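Local coordinates for protein cytochrome c (Pseudomonas aeruginosa, PDB 6RTE) that dehydrogenates dihydro-heme d1 in the biosynthesis of heme d1, with an eight-bladed beta-propeller and a domain carrying heme c, at residues Leu244-Ala249 with Lys301-Lys306; Ala272-Pro277 with Val283-Asp288; His290-Leu295 with Glu337-Asp342; Phe317-Ser320 with Tyr325-Gly328. One frame throughout, in Å; residues are numbered along the deposited sequence.

All four contacts lie on three consecutive sheets of the propeller. Contact 1 joins strand 243-248 to the loop of the next sheet, and contact 2 is the hairpin within that next sheet; their centres are about 12 Å apart, with Leu244 CD2 3.4 Å from Val273 CG1. Contact 3 crosses to the third sheet, whose hairpin is contact 4. Contacts 2 and 3 share a sheet, with about 9 Å between centres, and so do contacts 3 and 4, again with about 9 Å between centres. Between contacts 2 and 4, Val283 CG1 lies 3.6 Å from Phe317 CE2. Contacts 1 and 4 do not touch. Heme c is bound by residues that precede all four contacts in the chain.

Contact 1 (Leu244-Ala249 with Lys301-Lys306); sequences LVLLDA and KPVAPK
Leu246, midway along strand 244-248, pushes its two methyls against the proline-bearing loop 301-303. Its CG lies opposite the backbone N (chi1 179°), which directs the branch toward the loop. CD1 rests on the pyrrolidine ring, 4.0 Å from Pro302 CG, while CD2 sits 3.8 Å from Pro302 CD on the same ring. The leucine and proline side chains cross obliquely. CD2 also carries the rest of the contact: it is 3.7 Å from Val303 CG1, where the two side chains meet at about a right angle, and 4.1 Å from Lys301 CB, beyond which the extended lysine chain heads away from the strand. Pro302 is the centre of an inverse gamma turn, and this tight bend gathers three successive residues around a single leucine. The meeting is wholly apolar, with no hydrogen bond between the segments; Pro302 O is buried without a polar partner in the model. Further along, Asp248 OD1 takes the N-H of Arg250, and Ala249 O pairs with Tyr194 OH. Strand 243-248 lies between strands 233-238 and 254-259 of its own sheet. Trp233 and Val255 from those neighbours touch both Leu246 and Lys301, while Leu295 of strand 291-296 lies against Pro302, so the loop fills the join between two adjacent propeller sheets.

Contact 2 (Ala272-Pro277 with Val283-Asp288); sequences AVYTAP and VVALKD
Val283 O takes several contacts from the strand opposite. Tyr274 N donates to it at 2.8 Å, nearly along the C=O axis although the N-H itself is bent to 144°, and Val273 CA adds a CA-H...O contact at 3.6 Å. The Tyr274 ring closes in as well, the oxygen lying near the ring plane at its edge, 3.5 Å from Tyr274 CD1. The return bond, Val283 N to Tyr274 O, is also 2.8 Å and straighter, with the donor tilted out of the carbonyl plane. One hydrogen-bonded pair further along, Ala285 N reaches Ala272 O at 2.9 Å with a nearly linear N-H, whereas Ala272 N to Ala285 O, at 3.4 Å, is weak. These bonds stitch together an antiparallel hairpin, strands 270-276 and 281-286, the first two strands of a four-stranded propeller blade. Side chains alternate between its two faces. On one, the non-hydrogen-bonded pair Val273 and Val284 lie side by side and point the same way, CG1 of Val273 4.1 Å from CG2 of Val284; Ala226 of the preceding blade packs on Val273. The other face carries Ala272, Tyr274, Val283 and Ala285. Tyr274 sets CG anti to its carbonyl carbon, beside the backbone N (chi1 -47°), which lays the ring along the strand until CE1 is 4.3 Å from Ala285 CB. Val283 CG2 packs on Ala276 CB. Here the following blade arrives: the Phe317 ring meets that of Tyr274 with planes about 25° apart, and Tyr274 OH is hydrogen-bonded to Phe317 N.

Contact 3 (His290-Leu295 with Glu337-Asp342); sequences HELWEL and EVIELD
Ile339 faces strand 291-295 from the neighbouring sheet and meets Leu292 tip to tip, its CD1 4.1 Å from Leu292 CD2. Leu292 holds CG between its backbone N and carbonyl carbon (chi1 70°), the crowded position, and in that setting its two methyls divide between two partners. The second is Leu341, just past the end of the strand, whose CD2 is 4.5 Å from Leu292 CD1, a looser touch. The backbone of Leu341 makes the polar link: one water donates to Leu341 O at 2.8 Å and to Glu294 OE1 at 2.6 Å, tying the two segments without a direct hydrogen bond. Asp342 follows, its OD1 5.7 Å from Glu294 OE1. Arg279 forms salt bridges to both carboxylates, which probably offsets their mutual repulsion. Glu291 and Trp293 make no contact across and are bonded to each other, Trp293 NE1 donating in its ring plane to Glu291 OE1 at 2.9 Å. An apolar centre with a water-bridged margin thus joins the third strands of two successive blades, the face-to-face packing of successive blades in a beta-propeller.

Contact 4 (Phe317-Ser320 with Tyr325-Gly328); sequences FSFS and YLLG
Ser318 and Leu327 form a hydrogen-bonded antiparallel pair, with Ser318 N to Leu327 O and Leu327 N to Ser318 O both 2.6 Å, nearly linear and in the carbonyl planes. Ser320 N continues the ladder to Tyr325 O at 3.0 Å. CA-H...O contacts fill in between, as from Phe317 CA to Leu327 O at 3.4 Å. At the turn end a side chain replaces the backbone acceptor: Tyr325 N donates to Ser320 OG at 2.9 Å. A chi1 of 53° folds that hydroxyl back between the serine N and carbonyl carbon, facing the opposite strand, and Asp322 in the connecting turn is its further partner. Ser318 OG instead finds Tyr363 OH of the next sheet. Apolar contact centres on Leu326, whose CD1 sits over one face of the Phe317 ring, 3.8 Å from its centroid and 21° off the normal, a CH-pi contact displaced toward the rim. The same methyl approaches Phe319, 4.2 Å from CE1. Leu327, on the other face of the sheet, lays CD1 3.7 Å from Ser318 O. Beyond the pair, strand 325-330 bonds on to strand 336-340, and the Tyr325 ring meets Trp390 edge-to-face. The two segments form a beta hairpin with a four-residue connection, the first turn of the antiparallel meander that builds a propeller blade.

Contact 1 (Leu244-Ala249 with Lys301-Lys306)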
loop_
_atom_site.group_PDB
_atom_site.type_symbol
_atom_site.label_atom_id
_atom_site.label_comp_id
_atom_site.label_asym_id
_atom_site.label_seq_id
_atom_site.Cartn_x
_atom_site.Cartn_y
_atom_site.Cartn_z
ATOM N N LEU A 244 -8.087 12.884 -7.246
ATOM C CA LEU A 244 -6.851 12.350 -7.796
ATOM C C LEU A 244 -5.902 13.512 -8.021
ATOM O O LEU A 244 -6.320 14.598 -8.444
ATOM C CB LEU A 244 -7.090 11.628 -9.128
ATOM C CG LEU A 244 -8.037 10.420 -9.102
ATOM C CD1 LEU A 244 -8.568 10.161 -10.505
ATOM C CD2 LEU A 244 -7.324 9.188 -8.562
ATOM N N VAL A 245 -4.618 13.296 -7.750
ATOM C CA VAL A 245 -3.604 14.311 -8.014
ATOM C C VAL A 245 -2.597 13.716 -8.994
ATOM O O VAL A 245 -2.001 12.664 -8.728
ATOM C CB VAL A 245 -2.935 14.798 -6.720
ATOM C CG1 VAL A 245 -1.758 15.692 -7.009
ATOM C CG2 VAL A 245 -3.970 15.548 -5.841
ATOM N N LEU A 246 -2.447 14.379 -10.137
ATOM C CA LEU A 246 -1.559 13.961 -11.207
ATOM C C LEU A 246 -0.261 14.762 -11.107
ATOM O O LEU A 246 -0.285 15.998 -11.131
ATOM C CB LEU A 246 -2.219 14.185 -12.564
ATOM C CG LEU A 246 -1.396 13.805 -13.803
ATOM C CD1 LEU A 246 -1.107 12.315 -13.804
ATOM C CD2 LEU A 246 -2.123 14.211 -15.070
ATOM N N LEU A 247 0.860 14.054 -11.006
ATOM C CA LEU A 247 2.175 14.651 -10.850
ATOM C C LEU A 247 3.074 14.212 -12.010
ATOM O O LEU A 247 2.885 13.138 -12.587
ATOM C CB LEU A 247 2.822 14.235 -9.520
ATOM C CG LEU A 247 2.040 14.445 -8.221
ATOM C CD1 LEU A 247 2.741 13.755 -7.035
ATOM C CD2 LEU A 247 1.869 15.926 -7.927
ATOM N N ASP A 248 4.040 15.066 -12.346
ATOM C CA ASP A 248 5.122 14.694 -13.248
ATOM C C ASP A 248 6.086 13.772 -12.495
ATOM O O ASP A 248 6.614 14.138 -11.438
ATOM C CB ASP A 248 5.829 15.947 -13.760
ATOM C CG ASP A 248 6.870 15.653 -14.846
ATOM O OD1 ASP A 248 7.648 14.683 -14.698
ATOM O OD2 ASP A 248 6.915 16.401 -15.848
ATOM N N ALA A 249 6.277 12.560 -13.018
ATOM C CA ALA A 249 7.071 11.547 -12.327
ATOM C C ALA A 249 8.569 11.854 -12.260
ATOM O O ALA A 249 9.289 11.134 -11.567
ATOM C CB ALA A 249 6.882 10.200 -13.020
ATOM N N LYS A 301 -1.127 13.597 -20.904
ATOM C CA LYS A 301 -1.425 13.651 -19.478
ATOM C C LYS A 301 -2.853 13.146 -19.234
ATOM O O LYS A 301 -3.796 13.619 -19.893
ATOM C CB LYS A 301 -1.248 15.072 -18.937
ATOM C CG LYS A 301 -1.941 16.144 -19.740
ATOM C CD LYS A 301 -1.737 17.509 -19.113
ATOM C CE LYS A 301 -2.430 18.599 -19.930
ATOM N NZ LYS A 301 -2.242 19.938 -19.311
ATOM N N PRO A 302 -3.039 12.146 -18.367
ATOM C CA PRO A 302 -4.366 11.537 -18.215
ATOM C C PRO A 302 -5.258 12.361 -17.291
ATOM O O PRO A 302 -5.275 12.147 -16.079
ATOM C CB PRO A 302 -4.051 10.153 -17.629
ATOM C CG PRO A 302 -2.767 10.347 -16.875
ATOM C CD PRO A 302 -1.988 11.403 -17.638
ATOM N N VAL A 303 -5.989 13.315 -17.858
ATOM C CA VAL A 303 -6.761 14.261 -17.064
ATOM C C VAL A 303 -8.261 14.125 -17.282
ATOM O O VAL A 303 -9.028 14.855 -16.649
ATOM C CB VAL A 303 -6.308 15.711 -17.330
ATOM C CG1 VAL A 303 -4.883 15.937 -16.799
ATOM C CG2 VAL A 303 -6.379 16.038 -18.813
ATOM N N ALA A 304 -8.707 13.200 -18.125
ATOM C CA ALA A 304 -10.134 13.041 -18.413
ATOM C C ALA A 304 -10.554 11.589 -18.227
ATOM O O ALA A 304 -10.125 10.718 -19.012
ATOM C CB ALA A 304 -10.452 13.514 -19.831
ATOM N N PRO A 305 -11.381 11.275 -17.230
ATOM C CA PRO A 305 -11.746 9.872 -17.008
ATOM C C PRO A 305 -12.786 9.359 -17.990
ATOM O O PRO A 305 -13.712 10.074 -18.389
ATOM C CB PRO A 305 -12.311 9.880 -15.583
ATOM C CG PRO A 305 -12.887 11.219 -15.429
ATOM C CD PRO A 305 -11.967 12.156 -16.206
ATOM N N LYS A 306 -12.619 8.105 -18.375
ATOM C CA LYS A 306 -13.688 7.324 -18.987
ATOM C C LYS A 306 -14.473 6.680 -17.842
ATOM O O LYS A 306 -13.902 5.926 -17.046
ATOM C CB LYS A 306 -13.118 6.276 -19.937
ATOM C CG LYS A 306 -14.157 5.453 -20.639
ATOM C CD LYS A 306 -13.530 4.330 -21.451
ATOM C CE LYS A 306 -14.602 3.418 -22.018
ATOM N NZ LYS A 306 -14.022 2.220 -22.694
#

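Contact 2 (Ala272-Pro277 with Val283-Asp288)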
loop_
_atom_site.group_PDB
_atom_site.type_symbol
_atom_site.label_atom_id
_atom_site.label_comp_id
_atom_site.label_asym_id
_atom_site.label_seq_id
_atom_site.Cartn_x
_atom_site.Cartn_y
_atom_site.Cartn_z
ATOM N N ALA A 272 -8.494 3.446 -4.409
ATOM C CA ALA A 272 -7.165 3.026 -4.852
ATOM C C ALA A 272 -6.995 3.356 -6.327
ATOM O O ALA A 272 -7.969 3.366 -7.090
ATOM C CB ALA A 272 -6.956 1.521 -4.619
ATOM N N VAL A 273 -5.733 3.610 -6.724
ATOM C CA VAL A 273 -5.363 3.825 -8.114
ATOM C C VAL A 273 -4.451 2.682 -8.542
ATOM O O VAL A 273 -3.668 2.163 -7.743
ATOM C CB VAL A 273 -4.673 5.193 -8.325
ATOM C CG1 VAL A 273 -5.637 6.330 -7.966
ATOM C CG2 VAL A 273 -3.387 5.319 -7.492
ATOM N N TYR A 274 -4.574 2.278 -9.809
ATOM C CA TYR A 274 -3.799 1.179 -10.367
ATOM C C TYR A 274 -3.357 1.541 -11.782
ATOM O O TYR A 274 -3.996 2.342 -12.465
ATOM C CB TYR A 274 -4.601 -0.126 -10.427
ATOM C CG TYR A 274 -5.364 -0.484 -9.162
ATOM C CD1 TYR A 274 -6.660 -0.015 -8.952
ATOM C CD2 TYR A 274 -4.797 -1.288 -8.192
ATOM C CE1 TYR A 274 -7.370 -0.340 -7.797
ATOM C CE2 TYR A 274 -5.494 -1.622 -7.030
ATOM C CZ TYR A 274 -6.779 -1.148 -6.843
ATOM O OH TYR A 274 -7.474 -1.476 -5.697
ATOM N N THR A 275 -2.267 0.916 -12.219
ATOM C CA THR A 275 -1.794 1.019 -13.595
ATOM C C THR A 275 -2.153 -0.250 -14.347
ATOM O O THR A 275 -2.024 -1.355 -13.813
ATOM C CB THR A 275 -0.284 1.245 -13.634
ATOM O OG1 THR A 275 0.026 2.434 -12.895
ATOM C CG2 THR A 275 0.246 1.376 -15.113
ATOM N N ALA A 276 -2.613 -0.088 -15.587
ATOM C CA ALA A 276 -2.942 -1.196 -16.484
ATOM C C ALA A 276 -2.038 -1.081 -17.707
ATOM O O ALA A 276 -2.412 -0.443 -18.704
ATOM C CB ALA A 276 -4.413 -1.173 -16.880
ATOM N N PRO A 277 -0.854 -1.688 -17.685
ATOM C CA PRO A 277 0.178 -1.350 -18.681
ATOM C C PRO A 277 -0.258 -1.633 -20.108
ATOM O O PRO A 277 -0.028 -0.788 -20.986
ATOM C CB PRO A 277 1.375 -2.217 -18.263
ATOM C CG PRO A 277 1.201 -2.352 -16.774
ATOM C CD PRO A 277 -0.292 -2.485 -16.578
ATOM N N VAL A 283 -6.420 2.972 -13.731
ATOM C CA VAL A 283 -7.753 2.524 -13.346
ATOM C C VAL A 283 -7.964 2.941 -11.893
ATOM O O VAL A 283 -7.081 2.730 -11.053
ATOM C CB VAL A 283 -7.918 1.005 -13.515
ATOM C CG1 VAL A 283 -9.270 0.559 -12.996
ATOM C CG2 VAL A 283 -7.738 0.579 -14.988
ATOM N N VAL A 284 -9.119 3.544 -11.607
ATOM C CA VAL A 284 -9.384 4.175 -10.322
ATOM C C VAL A 284 -10.633 3.557 -9.702
ATOM O O VAL A 284 -11.698 3.512 -10.337
ATOM C CB VAL A 284 -9.553 5.702 -10.470
ATOM C CG1 VAL A 284 -9.820 6.355 -9.112
ATOM C CG2 VAL A 284 -8.309 6.306 -11.132
ATOM N N ALA A 285 -10.502 3.108 -8.454
ATOM C CA ALA A 285 -11.619 2.623 -7.654
ATOM C C ALA A 285 -12.143 3.757 -6.784
ATOM O O ALA A 285 -11.367 4.390 -6.061
ATOM C CB ALA A 285 -11.195 1.455 -6.772
ATOM N N LEU A 286 -13.447 4.009 -6.862
ATOM C CA LEU A 286 -14.094 5.086 -6.116
ATOM C C LEU A 286 -14.925 4.531 -4.962
ATOM O O LEU A 286 -15.753 3.633 -5.143
ATOM C CB LEU A 286 -14.984 5.927 -7.037
ATOM C CG LEU A 286 -14.200 6.672 -8.111
ATOM C CD1 LEU A 286 -15.144 7.367 -9.073
ATOM C CD2 LEU A 286 -13.213 7.689 -7.488
ATOM N N LYS A 287 -14.731 5.119 -3.782
ATOM C CA LYS A 287 -15.303 4.581 -2.553
ATOM C C LYS A 287 -16.812 4.789 -2.475
ATOM O O LYS A 287 -17.537 3.906 -2.001
ATOM C CB LYS A 287 -14.607 5.253 -1.362
ATOM C CG LYS A 287 -14.775 4.586 -0.040
ATOM C CD LYS A 287 -14.084 3.249 -0.018
ATOM C CE LYS A 287 -14.339 2.562 1.304
ATOM N NZ LYS A 287 -14.252 1.091 1.158
ATOM N N ASP A 288 -17.313 5.938 -2.933
ATOM C CA ASP A 288 -18.632 6.413 -2.507
ATOM C C ASP A 288 -19.619 6.646 -3.638
ATOM O O ASP A 288 -20.725 7.139 -3.385
ATOM C CB ASP A 288 -18.473 7.708 -1.706
ATOM C CG ASP A 288 -17.543 7.539 -0.553
ATOM O OD1 ASP A 288 -17.833 6.681 0.305
ATOM O OD2 ASP A 288 -16.509 8.234 -0.528
#

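Contact 3 (His290-Leu295 with Glu337-Asp342)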
loop_
_atom_site.group_PDB
_atom_site.type_symbol
_atom_site.label_atom_id
_atom_site.label_comp_id
_atom_site.label_asym_id
_atom_site.label_seq_id
_atom_site.Cartn_x
_atom_site.Cartn_y
_atom_site.Cartn_z
ATOM N N HIS A 290 -21.213 4.980 -7.626
ATOM C CA HIS A 290 -21.352 3.793 -8.467
ATOM C C HIS A 290 -20.648 3.955 -9.802
ATOM O O HIS A 290 -21.237 3.707 -10.855
ATOM C CB HIS A 290 -22.829 3.491 -8.681
ATOM C CG HIS A 290 -23.559 3.195 -7.421
ATOM N ND1 HIS A 290 -23.875 1.914 -7.034
ATOM C CD2 HIS A 290 -24.015 4.011 -6.441
ATOM C CE1 HIS A 290 -24.519 1.953 -5.881
ATOM N NE2 HIS A 290 -24.612 3.213 -5.499
ATOM N N GLU A 291 -19.375 4.359 -9.753
ATOM C CA GLU A 291 -18.552 4.525 -10.940
ATOM C C GLU A 291 -17.165 3.974 -10.672
ATOM O O GLU A 291 -16.669 4.009 -9.544
ATOM C CB GLU A 291 -18.398 5.996 -11.351
ATOM C CG GLU A 291 -19.492 6.527 -12.228
ATOM C CD GLU A 291 -19.315 7.995 -12.561
ATOM O OE1 GLU A 291 -18.173 8.522 -12.465
ATOM O OE2 GLU A 291 -20.330 8.612 -12.923
ATOM N N LEU A 292 -16.540 3.469 -11.722
ATOM C CA LEU A 292 -15.096 3.287 -11.731
ATOM C C LEU A 292 -14.567 3.985 -12.976
ATOM O O LEU A 292 -15.290 4.167 -13.963
ATOM C CB LEU A 292 -14.684 1.819 -11.691
ATOM C CG LEU A 292 -14.915 0.914 -12.893
ATOM C CD1 LEU A 292 -13.719 0.949 -13.817
ATOM C CD2 LEU A 292 -15.182 -0.506 -12.425
ATOM N N TRP A 293 -13.313 4.410 -12.894
ATOM C CA TRP A 293 -12.712 5.273 -13.908
ATOM C C TRP A 293 -11.530 4.567 -14.555
ATOM O O TRP A 293 -10.774 3.849 -13.881
ATOM C CB TRP A 293 -12.234 6.583 -13.292
ATOM C CG TRP A 293 -13.297 7.566 -12.881
ATOM C CD1 TRP A 293 -14.661 7.412 -12.947
ATOM C CD2 TRP A 293 -13.068 8.872 -12.344
ATOM N NE1 TRP A 293 -15.280 8.541 -12.482
ATOM C CE2 TRP A 293 -14.330 9.456 -12.110
ATOM C CE3 TRP A 293 -11.914 9.609 -12.043
ATOM C CZ2 TRP A 293 -14.472 10.742 -11.589
ATOM C CZ3 TRP A 293 -12.057 10.888 -11.524
ATOM C CH2 TRP A 293 -13.321 11.441 -11.300
ATOM N N GLU A 294 -11.380 4.763 -15.861
ATOM C CA GLU A 294 -10.123 4.519 -16.557
ATOM C C GLU A 294 -9.643 5.855 -17.106
ATOM O O GLU A 294 -10.434 6.605 -17.693
ATOM C CB GLU A 294 -10.286 3.493 -17.684
ATOM C CG GLU A 294 -8.981 3.102 -18.355
ATOM C CD GLU A 294 -9.145 2.000 -19.389
ATOM O OE1 GLU A 294 -10.294 1.726 -19.811
ATOM O OE2 GLU A 294 -8.121 1.401 -19.782
ATOM N N LEU A 295 -8.367 6.160 -16.891
ATOM C CA LEU A 295 -7.754 7.390 -17.383
ATOM C C LEU A 295 -6.620 7.034 -18.342
ATOM O O LEU A 295 -5.488 6.763 -17.890
ATOM C CB LEU A 295 -7.233 8.232 -16.224
ATOM C CG LEU A 295 -8.295 8.859 -15.309
ATOM C CD1 LEU A 295 -8.713 7.887 -14.194
ATOM C CD2 LEU A 295 -7.787 10.141 -14.707
ATOM N N GLU A 337 -16.993 -9.636 -8.209
ATOM C CA GLU A 337 -17.662 -9.187 -9.425
ATOM C C GLU A 337 -16.634 -9.084 -10.539
ATOM O O GLU A 337 -15.621 -8.386 -10.389
ATOM C CB GLU A 337 -18.349 -7.837 -9.209
ATOM C CG GLU A 337 -19.436 -7.844 -8.144
ATOM C CD GLU A 337 -20.701 -8.557 -8.598
ATOM O OE1 GLU A 337 -20.991 -8.545 -9.813
ATOM O OE2 GLU A 337 -21.405 -9.133 -7.741
ATOM N N VAL A 338 -16.890 -9.770 -11.650
ATOM C CA VAL A 338 -16.012 -9.731 -12.817
ATOM C C VAL A 338 -16.599 -8.756 -13.826
ATOM O O VAL A 338 -17.694 -8.978 -14.354
ATOM C CB VAL A 338 -15.832 -11.124 -13.440
ATOM C CG1 VAL A 338 -14.862 -11.052 -14.621
ATOM C CG2 VAL A 338 -15.328 -12.111 -12.404
ATOM N N ILE A 339 -15.864 -7.685 -14.101
ATOM C CA ILE A 339 -16.258 -6.668 -15.067
ATOM C C ILE A 339 -15.283 -6.704 -16.232
ATOM O O ILE A 339 -14.077 -6.896 -16.035
ATOM C CB ILE A 339 -16.283 -5.262 -14.427
ATOM C CG1 ILE A 339 -17.479 -5.138 -13.478
ATOM C CG2 ILE A 339 -16.308 -4.183 -15.510
ATOM C CD1 ILE A 339 -17.531 -3.821 -12.727
ATOM N N GLU A 340 -15.801 -6.520 -17.440
ATOM C CA GLU A 340 -14.960 -6.306 -18.610
ATOM C C GLU A 340 -14.642 -4.817 -18.708
ATOM O O GLU A 340 -15.539 -3.979 -18.569
ATOM C CB GLU A 340 -15.645 -6.796 -19.880
ATOM C CG GLU A 340 -14.743 -6.753 -21.094
ATOM C CD GLU A 340 -15.316 -7.494 -22.277
ATOM O OE1 GLU A 340 -16.478 -7.948 -22.195
ATOM O OE2 GLU A 340 -14.598 -7.626 -23.290
ATOM N N LEU A 341 -13.368 -4.494 -18.946
ATOM C CA LEU A 341 -12.925 -3.105 -18.827
ATOM C C LEU A 341 -13.453 -2.244 -19.971
ATOM O O LEU A 341 -13.985 -1.153 -19.738
ATOM C CB LEU A 341 -11.397 -3.042 -18.767
ATOM C CG LEU A 341 -10.798 -2.843 -17.376
ATOM C CD1 LEU A 341 -9.293 -2.665 -17.466
ATOM C CD2 LEU A 341 -11.416 -1.646 -16.662
ATOM N N ASP A 342 -13.304 -2.708 -21.213
ATOM C CA ASP A 342 -13.777 -1.956 -22.369
ATOM C C ASP A 342 -15.215 -1.495 -22.180
ATOM O O ASP A 342 -15.477 -0.305 -21.976
ATOM C CB ASP A 342 -13.689 -2.801 -23.643
ATOM C CG ASP A 342 -12.277 -3.206 -23.972
ATOM O OD1 ASP A 342 -11.344 -2.538 -23.481
ATOM O OD2 ASP A 342 -12.103 -4.188 -24.723
HETATM O O HOH W 1 -12.834 1.372 -20.237
#

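Contact 4 (Phe317-Ser320 with Tyr325-Gly328)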
loop_
_atom_site.group_PDB
_atom_site.type_symbol
_atom_site.label_atom_id
_atom_site.label_comp_id
_atom_site.label_asym_id
_atom_site.label_seq_id
_atom_site.Cartn_x
_atom_site.Cartn_y
_atom_site.Cartn_z
ATOM N N PHE A 317 -9.605 -3.801 -6.494
ATOM C CA PHE A 317 -9.531 -4.422 -7.808
ATOM C C PHE A 317 -8.395 -5.441 -7.871
ATOM O O PHE A 317 -7.319 -5.230 -7.309
ATOM C CB PHE A 317 -9.274 -3.376 -8.905
ATOM C CG PHE A 317 -10.307 -2.286 -9.014
ATOM C CD1 PHE A 317 -11.517 -2.345 -8.355
ATOM C CD2 PHE A 317 -10.050 -1.185 -9.816
ATOM C CE1 PHE A 317 -12.440 -1.305 -8.493
ATOM C CE2 PHE A 317 -10.967 -0.170 -9.961
ATOM C CZ PHE A 317 -12.167 -0.232 -9.308
ATOM N N SER A 318 -8.642 -6.545 -8.575
ATOM C CA SER A 318 -7.590 -7.369 -9.157
ATOM C C SER A 318 -7.795 -7.419 -10.670
ATOM O O SER A 318 -8.926 -7.339 -11.155
ATOM C CB SER A 318 -7.589 -8.789 -8.587
ATOM O OG SER A 318 -6.747 -9.634 -9.360
ATOM N N PHE A 319 -6.701 -7.552 -11.413
ATOM C CA PHE A 319 -6.748 -7.599 -12.869
ATOM C C PHE A 319 -6.376 -8.985 -13.373
ATOM O O PHE A 319 -5.456 -9.621 -12.856
ATOM C CB PHE A 319 -5.812 -6.557 -13.486
ATOM C CG PHE A 319 -6.217 -5.141 -13.190
ATOM C CD1 PHE A 319 -7.122 -4.482 -14.006
ATOM C CD2 PHE A 319 -5.717 -4.483 -12.084
ATOM C CE1 PHE A 319 -7.507 -3.186 -13.734
ATOM C CE2 PHE A 319 -6.104 -3.178 -11.799
ATOM C CZ PHE A 319 -6.999 -2.532 -12.627
ATOM N N SER A 320 -7.110 -9.455 -14.381
ATOM C CA SER A 320 -6.722 -10.665 -15.078
ATOM C C SER A 320 -5.365 -10.446 -15.743
ATOM O O SER A 320 -4.943 -9.302 -15.959
ATOM C CB SER A 320 -7.778 -11.053 -16.112
ATOM O OG SER A 320 -8.085 -9.979 -16.982
ATOM N N TYR A 325 -10.095 -8.083 -17.918
ATOM C CA TYR A 325 -11.105 -8.205 -16.885
ATOM C C TYR A 325 -10.600 -7.636 -15.570
ATOM O O TYR A 325 -9.411 -7.709 -15.245
ATOM C CB TYR A 325 -11.535 -9.661 -16.688
ATOM C CG TYR A 325 -12.141 -10.241 -17.935
ATOM C CD1 TYR A 325 -13.461 -9.974 -18.276
ATOM C CD2 TYR A 325 -11.387 -11.035 -18.789
ATOM C CE1 TYR A 325 -14.013 -10.491 -19.423
ATOM C CE2 TYR A 325 -11.933 -11.557 -19.937
ATOM C CZ TYR A 325 -13.243 -11.283 -20.254
ATOM O OH TYR A 325 -13.788 -11.805 -21.404
ATOM N N LEU A 326 -11.539 -7.068 -14.828
ATOM C CA LEU A 326 -11.302 -6.505 -13.511
ATOM C C LEU A 326 -12.136 -7.290 -12.518
ATOM O O LEU A 326 -13.338 -7.477 -12.724
ATOM C CB LEU A 326 -11.657 -5.018 -13.521
ATOM C CG LEU A 326 -11.678 -4.194 -12.244
ATOM C CD1 LEU A 326 -11.532 -2.730 -12.631
ATOM C CD2 LEU A 326 -12.969 -4.416 -11.476
ATOM N N LEU A 327 -11.494 -7.789 -11.468
ATOM C CA LEU A 327 -12.173 -8.520 -10.410
ATOM C C LEU A 327 -12.234 -7.624 -9.180
ATOM O O LEU A 327 -11.191 -7.236 -8.638
ATOM C CB LEU A 327 -11.465 -9.832 -10.087
ATOM C CG LEU A 327 -11.441 -10.876 -11.207
ATOM C CD1 LEU A 327 -10.384 -10.537 -12.255
ATOM C CD2 LEU A 327 -11.207 -12.261 -10.633
ATOM N N GLY A 328 -13.449 -7.290 -8.753
ATOM C CA GLY A 328 -13.634 -6.419 -7.620
ATOM C C GLY A 328 -14.549 -7.040 -6.584
ATOM O O GLY A 328 -15.308 -7.972 -6.856
#